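Long-range contacts in putative decarboxylase involved in desferrioxamine biosynthesis (Erwinia amylovora, PDB 5O5C), which probably acts as a pyridoxal-phosphate-dependent lysine decarboxylase of the group II family in the biosynthesis of the siderophore desferrioxamine E: residues B[299-304]-B[329-334]; B[308-313]-B[403-408]. All coordinates share one frame; numbering follows the deposited sequence.

Contact 1 (B[299-304]-B[329-334]); sequences AAYGCG and HKSFFQ. With PLP (pyridoxal-5'-phosphate), chain H.
S331 overlaps the turn Y301-G304. S331 OG donates a short hydrogen bond to Y301 O, 2.5 Å away. It arrives in the carbonyl plane on a lone pair, with a C=O...OG angle of 129°. The same OG lies at the edge of the Y301 ring, while the phenol OH bonds to the backbone N of T433. S331 CB packs on G304 N at 3.6 Å. Beyond it, C303 SG meets the edge of the F332 ring, 3.6 Å from CE1, a sulfur-aromatic contact.

At the other end both segments reach the cofactor. The methyl of A300 sits over one face of the pyridine ring, with CB 3.4 Å from PLP C2. H329 NE2 donates to the phosphate, 2.9 Å from PLP O2P. The K330 chain runs extended past A300 O, and NZ stops 2.1 Å from PLP C4A. That is too close for a non-bonded contact, but no link is modelled. K330 is the predicted attachment lysine. T380 of the second subunit also bonds to the cofactor. The His-Lys pair with an alanine over the ring is the cofactor site of fold type I, group II decarboxylases.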
loop_
_atom_site.group_PDB
_atom_site.type_symbol
_atom_site.label_atom_id
_atom_site.label_comp_id
_atom_site.label_asym_id
_atom_site.label_seq_id
_atom_site.Cartn_x
_atom_site.Cartn_y
_atom_site.Cartn_z
ATOM N N ALA B 299 -15.279 3.913 -8.493
ATOM C CA ALA B 299 -14.967 3.806 -9.913
ATOM C C ALA B 299 -13.725 2.938 -10.200
ATOM O O ALA B 299 -13.004 3.130 -11.170
ATOM C CB ALA B 299 -14.822 5.184 -10.498
ATOM N N ALA B 300 -13.472 1.967 -9.348
ATOM C CA ALA B 300 -12.183 1.345 -9.347
ATOM C C ALA B 300 -11.938 0.719 -10.709
ATOM O O ALA B 300 -10.833 0.817 -11.283
ATOM C CB ALA B 300 -12.093 0.316 -8.218
ATOM N N TYR B 301 -12.988 0.117 -11.240
ATOM C CA TYR B 301 -12.975 -0.501 -12.546
ATOM C C TYR B 301 -13.383 0.527 -13.584
ATOM O O TYR B 301 -12.721 0.693 -14.617
ATOM C CB TYR B 301 -13.919 -1.705 -12.494
ATOM C CG TYR B 301 -14.192 -2.504 -13.755
ATOM C CD1 TYR B 301 -13.343 -2.493 -14.865
ATOM C CD2 TYR B 301 -15.300 -3.335 -13.792
ATOM C CE1 TYR B 301 -13.629 -3.273 -15.981
ATOM C CE2 TYR B 301 -15.624 -4.082 -14.906
ATOM C CZ TYR B 301 -14.795 -4.059 -15.987
ATOM O OH TYR B 301 -15.167 -4.841 -17.050
ATOM N N GLY B 302 -14.471 1.220 -13.309
ATOM C CA GLY B 302 -15.069 2.144 -14.297
ATOM C C GLY B 302 -14.247 3.324 -14.777
ATOM O O GLY B 302 -14.492 3.842 -15.874
ATOM N N CYS B 303 -13.283 3.751 -13.970
ATOM C CA CYS B 303 -12.440 4.918 -14.271
ATOM C C CYS B 303 -11.766 4.866 -15.665
ATOM O O CYS B 303 -11.454 5.930 -16.252
ATOM C CB CYS B 303 -11.344 5.091 -13.178
ATOM S SG CYS B 303 -10.378 3.584 -13.079
ATOM N N GLY B 304 -11.637 3.676 -16.247
ATOM C CA GLY B 304 -11.144 3.563 -17.630
ATOM C C GLY B 304 -11.896 4.450 -18.632
ATOM O O GLY B 304 -11.347 4.890 -19.592
ATOM N N HIS B 329 -4.337 0.678 -11.677
ATOM C CA HIS B 329 -3.869 -0.695 -11.770
ATOM C C HIS B 329 -4.906 -1.793 -12.187
ATOM O O HIS B 329 -4.519 -2.962 -12.237
ATOM C CB HIS B 329 -3.096 -1.109 -10.507
ATOM C CG HIS B 329 -3.931 -1.289 -9.282
ATOM N ND1 HIS B 329 -3.579 -0.760 -8.047
ATOM C CD2 HIS B 329 -5.085 -1.967 -9.081
ATOM C CE1 HIS B 329 -4.493 -1.085 -7.159
ATOM N NE2 HIS B 329 -5.403 -1.826 -7.750
ATOM N N LYS B 330 -6.190 -1.428 -12.380
ATOM C CA LYS B 330 -7.166 -2.223 -13.182
ATOM C C LYS B 330 -7.445 -1.731 -14.623
ATOM O O LYS B 330 -7.470 -2.516 -15.547
ATOM C CB LYS B 330 -8.500 -2.255 -12.465
ATOM C CG LYS B 330 -8.398 -2.864 -11.087
ATOM C CD LYS B 330 -9.720 -2.888 -10.368
ATOM C CE LYS B 330 -9.596 -4.038 -9.403
ATOM N NZ LYS B 330 -10.804 -4.086 -8.619
ATOM N N SER B 331 -7.710 -0.448 -14.804
ATOM C CA SER B 331 -8.184 0.044 -16.070
ATOM C C SER B 331 -7.266 0.950 -16.834
ATOM O O SER B 331 -7.595 1.270 -17.956
ATOM C CB SER B 331 -9.559 0.712 -15.903
ATOM O OG SER B 331 -10.404 -0.141 -15.161
ATOM N N PHE B 332 -6.135 1.339 -16.254
ATOM C CA PHE B 332 -5.116 2.118 -16.954
ATOM C C PHE B 332 -3.818 1.381 -17.241
ATOM O O PHE B 332 -2.813 2.026 -17.514
ATOM C CB PHE B 332 -4.816 3.397 -16.188
ATOM C CG PHE B 332 -5.939 4.376 -16.200
ATOM C CD1 PHE B 332 -7.083 4.172 -15.420
ATOM C CD2 PHE B 332 -5.857 5.516 -16.962
ATOM C CE1 PHE B 332 -8.105 5.078 -15.447
ATOM C CE2 PHE B 332 -6.864 6.421 -16.968
ATOM C CZ PHE B 332 -8.012 6.184 -16.246
ATOM N N PHE B 333 -3.824 0.039 -17.241
ATOM C CA PHE B 333 -2.589 -0.763 -17.625
ATOM C C PHE B 333 -1.300 -0.384 -16.848
ATOM O O PHE B 333 -0.159 -0.438 -17.384
ATOM C CB PHE B 333 -2.384 -0.667 -19.130
ATOM C CG PHE B 333 -3.656 -0.831 -19.902
ATOM C CD1 PHE B 333 -4.174 -2.067 -20.145
ATOM C CD2 PHE B 333 -4.380 0.277 -20.312
ATOM C CE1 PHE B 333 -5.387 -2.232 -20.771
ATOM C CE2 PHE B 333 -5.590 0.124 -20.957
ATOM C CZ PHE B 333 -6.094 -1.140 -21.182
ATOM N N GLN B 334 -1.492 0.014 -15.594
ATOM C CA GLN B 334 -0.398 0.330 -14.675
ATOM C C GLN B 334 -0.175 -0.780 -13.698
ATOM O O GLN B 334 -1.114 -1.388 -13.242
ATOM C CB GLN B 334 -0.730 1.547 -13.873
ATOM C CG GLN B 334 -0.863 2.755 -14.676
ATOM C CD GLN B 334 0.226 2.993 -15.722
ATOM O OE1 GLN B 334 1.430 3.177 -15.419
ATOM N NE2 GLN B 334 -0.196 2.989 -16.970
HETATM N N1 PLP H . -14.011 -1.326 -5.870
HETATM C C2 PLP H . -14.321 -2.000 -6.997
HETATM C C2A PLP H . -15.484 -1.579 -7.844
HETATM C C3 PLP H . -13.485 -3.145 -7.388
HETATM O O3 PLP H . -13.748 -3.872 -8.524
HETATM C C4 PLP H . -12.347 -3.457 -6.491
HETATM C C4A PLP H . -11.477 -4.628 -6.737
HETATM C C5 PLP H . -12.118 -2.648 -5.292
HETATM C C6 PLP H . -13.002 -1.619 -5.033
HETATM C C5A PLP H . -10.966 -2.977 -4.370
HETATM O O4P PLP H . -9.805 -2.584 -5.119
HETATM P P PLP H . -8.262 -2.892 -4.753
HETATM O O1P PLP H . -8.097 -4.352 -5.032
HETATM O O2P PLP H . -7.484 -2.073 -5.751
HETATM O O3P PLP H . -7.974 -2.535 -3.338
#

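Contact 2 (B[308-313]-B[403-408]); sequences SESHRP and AFDDIL
D405 meets three residues of the 308-313 loop with its carboxylate. The segment 403-408 belongs to helix 397-420, and within 403-408 D405 is the first residue to touch the loop. D405 OD1 accepts from S308 OG, modelled at 2.4 Å, so short that the exact length is doubtful. S308 holds OG anti to its own N (chi1 -179°), which turns the hydroxyl to the helix. S308 OG also accepts from H311 N at 3.2 Å, an ST motif, which ties S308 to the backbone three residues on. The carboxylate also meets the imidazole of H311. D405 OD1 lies near the ring plane at the edge, 3.1 Å from H311 CD2, and the two planes are 69° apart. D405 OD2 faces E309, whose CG is 3.5 Å away. The backbone of D405 takes part as well: a water donates to D405 O at 2.8 Å and hydrogen-bonds to H311 NE2 at 3.0 Å. D406 turns to the dimer interface, where OD2 bonds to H25 of the second subunit. One turn after D405, L408 brings CD1 to 3.4 Å from H311 CD2, approaching the ring obliquely. The imidazole thus touches both an apolar branch and a carboxylate. E309 OE2 and D405 OD2 are like charges 4.5 Å apart. The acid nearby would probably favour a protonated H311, and the two carboxylates together may raise each other's pKa.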
loop_
_atom_site.group_PDB
_atom_site.type_symbol
_atom_site.label_atom_id
_atom_site.label_comp_id
_atom_site.label_asym_id
_atom_site.label_seq_id
_atom_site.Cartn_x
_atom_site.Cartn_y
_atom_site.Cartn_z
ATOM N N SER B 308 -11.899 7.591 -22.536
ATOM C CA SER B 308 -12.535 7.145 -23.783
ATOM C C SER B 308 -13.173 8.332 -24.506
ATOM O O SER B 308 -13.993 9.065 -23.923
ATOM C CB SER B 308 -13.574 6.062 -23.501
ATOM O OG SER B 308 -14.197 5.595 -24.687
ATOM N N GLU B 309 -12.722 8.545 -25.745
ATOM C CA GLU B 309 -13.268 9.544 -26.680
ATOM C C GLU B 309 -14.792 9.587 -26.713
ATOM O O GLU B 309 -15.366 10.673 -26.676
ATOM C CB GLU B 309 -12.747 9.282 -28.119
ATOM C CG GLU B 309 -13.075 7.883 -28.709
ATOM C CD GLU B 309 -12.874 7.785 -30.220
ATOM O OE1 GLU B 309 -11.826 8.237 -30.731
ATOM O OE2 GLU B 309 -13.766 7.233 -30.909
ATOM N N SER B 310 -15.435 8.414 -26.760
ATOM C CA SER B 310 -16.879 8.306 -26.990
ATOM C C SER B 310 -17.684 7.841 -25.777
ATOM O O SER B 310 -18.836 8.229 -25.635
ATOM C CB SER B 310 -17.166 7.381 -28.169
ATOM O OG SER B 310 -16.600 6.097 -27.988
ATOM N N HIS B 311 -17.077 6.999 -24.932
ATOM C CA HIS B 311 -17.764 6.360 -23.850
ATOM C C HIS B 311 -17.787 7.184 -22.573
ATOM O O HIS B 311 -18.609 6.914 -21.688
ATOM C CB HIS B 311 -17.191 4.957 -23.595
ATOM C CG HIS B 311 -17.350 4.023 -24.749
ATOM N ND1 HIS B 311 -18.581 3.563 -25.172
ATOM C CD2 HIS B 311 -16.435 3.448 -25.563
ATOM C CE1 HIS B 311 -18.410 2.755 -26.206
ATOM N NE2 HIS B 311 -17.119 2.675 -26.467
ATOM N N ARG B 312 -16.905 8.172 -22.459
ATOM C CA ARG B 312 -16.860 9.089 -21.278
ATOM C C ARG B 312 -18.254 9.527 -20.772
ATOM O O ARG B 312 -18.495 9.569 -19.526
ATOM C CB ARG B 312 -16.015 10.308 -21.665
ATOM C CG ARG B 312 -15.555 11.267 -20.588
ATOM C CD ARG B 312 -14.601 12.273 -21.255
ATOM N NE ARG B 312 -13.359 11.618 -21.720
ATOM C CZ ARG B 312 -12.590 11.996 -22.749
ATOM N NH1 ARG B 312 -12.899 13.039 -23.500
ATOM N NH2 ARG B 312 -11.495 11.300 -23.045
ATOM N N PRO B 313 -19.191 9.869 -21.716
ATOM C CA PRO B 313 -20.566 10.172 -21.262
ATOM C C PRO B 313 -21.231 9.104 -20.441
ATOM O O PRO B 313 -22.132 9.421 -19.667
ATOM C CB PRO B 313 -21.322 10.440 -22.571
ATOM C CG PRO B 313 -20.280 11.033 -23.446
ATOM C CD PRO B 313 -19.019 10.276 -23.123
ATOM N N ALA B 403 -7.032 1.732 -26.406
ATOM C CA ALA B 403 -7.011 0.417 -25.779
ATOM C C ALA B 403 -8.322 0.096 -25.095
ATOM O O ALA B 403 -8.892 -0.946 -25.351
ATOM C CB ALA B 403 -5.893 0.336 -24.768
ATOM N N PHE B 404 -8.803 1.004 -24.252
ATOM C CA PHE B 404 -9.974 0.696 -23.434
ATOM C C PHE B 404 -11.209 0.505 -24.340
ATOM O O PHE B 404 -11.960 -0.473 -24.184
ATOM C CB PHE B 404 -10.257 1.764 -22.396
ATOM C CG PHE B 404 -10.936 1.235 -21.197
ATOM C CD1 PHE B 404 -10.212 0.500 -20.264
ATOM C CD2 PHE B 404 -12.279 1.446 -20.977
ATOM C CE1 PHE B 404 -10.811 -0.033 -19.159
ATOM C CE2 PHE B 404 -12.900 0.910 -19.856
ATOM C CZ PHE B 404 -12.159 0.185 -18.939
ATOM N N ASP B 405 -11.368 1.412 -25.302
ATOM C CA ASP B 405 -12.359 1.224 -26.382
ATOM C C ASP B 405 -12.310 -0.075 -27.110
ATOM O O ASP B 405 -13.351 -0.721 -27.259
ATOM C CB ASP B 405 -12.267 2.331 -27.401
ATOM C CG ASP B 405 -12.709 3.656 -26.824
ATOM O OD1 ASP B 405 -13.370 3.640 -25.765
ATOM O OD2 ASP B 405 -12.373 4.671 -27.440
ATOM N N ASP B 406 -11.151 -0.475 -27.583
ATOM C CA ASP B 406 -11.011 -1.823 -28.154
ATOM C C ASP B 406 -11.465 -2.964 -27.257
ATOM O O ASP B 406 -12.167 -3.875 -27.730
ATOM C CB ASP B 406 -9.609 -2.060 -28.716
ATOM C CG ASP B 406 -9.351 -1.223 -29.915
ATOM O OD1 ASP B 406 -10.268 -0.520 -30.312
ATOM O OD2 ASP B 406 -8.265 -1.208 -30.469
ATOM N N ILE B 407 -11.138 -2.890 -25.969
ATOM C CA ILE B 407 -11.635 -3.906 -25.007
ATOM C C ILE B 407 -13.178 -3.829 -24.840
ATOM O O ILE B 407 -13.843 -4.863 -24.855
ATOM C CB ILE B 407 -10.808 -4.005 -23.685
ATOM C CG1 ILE B 407 -10.522 -2.674 -23.050
ATOM C CG2 ILE B 407 -9.423 -4.653 -23.932
ATOM C CD1 ILE B 407 -10.150 -2.715 -21.585
ATOM N N LEU B 408 -13.749 -2.631 -24.744
ATOM C CA LEU B 408 -15.229 -2.506 -24.807
ATOM C C LEU B 408 -15.869 -3.140 -26.077
ATOM O O LEU B 408 -16.841 -3.849 -25.993
ATOM C CB LEU B 408 -15.658 -1.051 -24.679
ATOM C CG LEU B 408 -15.188 -0.437 -23.342
ATOM C CD1 LEU B 408 -15.380 1.044 -23.329
ATOM C CD2 LEU B 408 -15.919 -1.048 -22.174
HETATM O O HOH W 1 -15.694 0.514 -28.007
#

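Contacts 1 and 2 are neighbours, with centres about 12 Å apart. Segments 299-304 and 308-313 belong to one connection between strands 294-299 and 323-327. Segments 329-334 and 403-408 each pack against it, and along the chain the four segments alternate. F404 of helix 397-420 joins the two contacts: its CE1 lies 3.6 Å from S331 CB, and its CZ 3.8 Å from G304 CA. A second touch is F333 CE2 to A403 CB, 3.8 Å. Contact 1 is buried and forms part of the pyridoxal phosphate pocket. Contact 2 is partly exposed, about 18 Å from the chain centre to its own, and lies away from the cofactor site. Both also touch the second subunit.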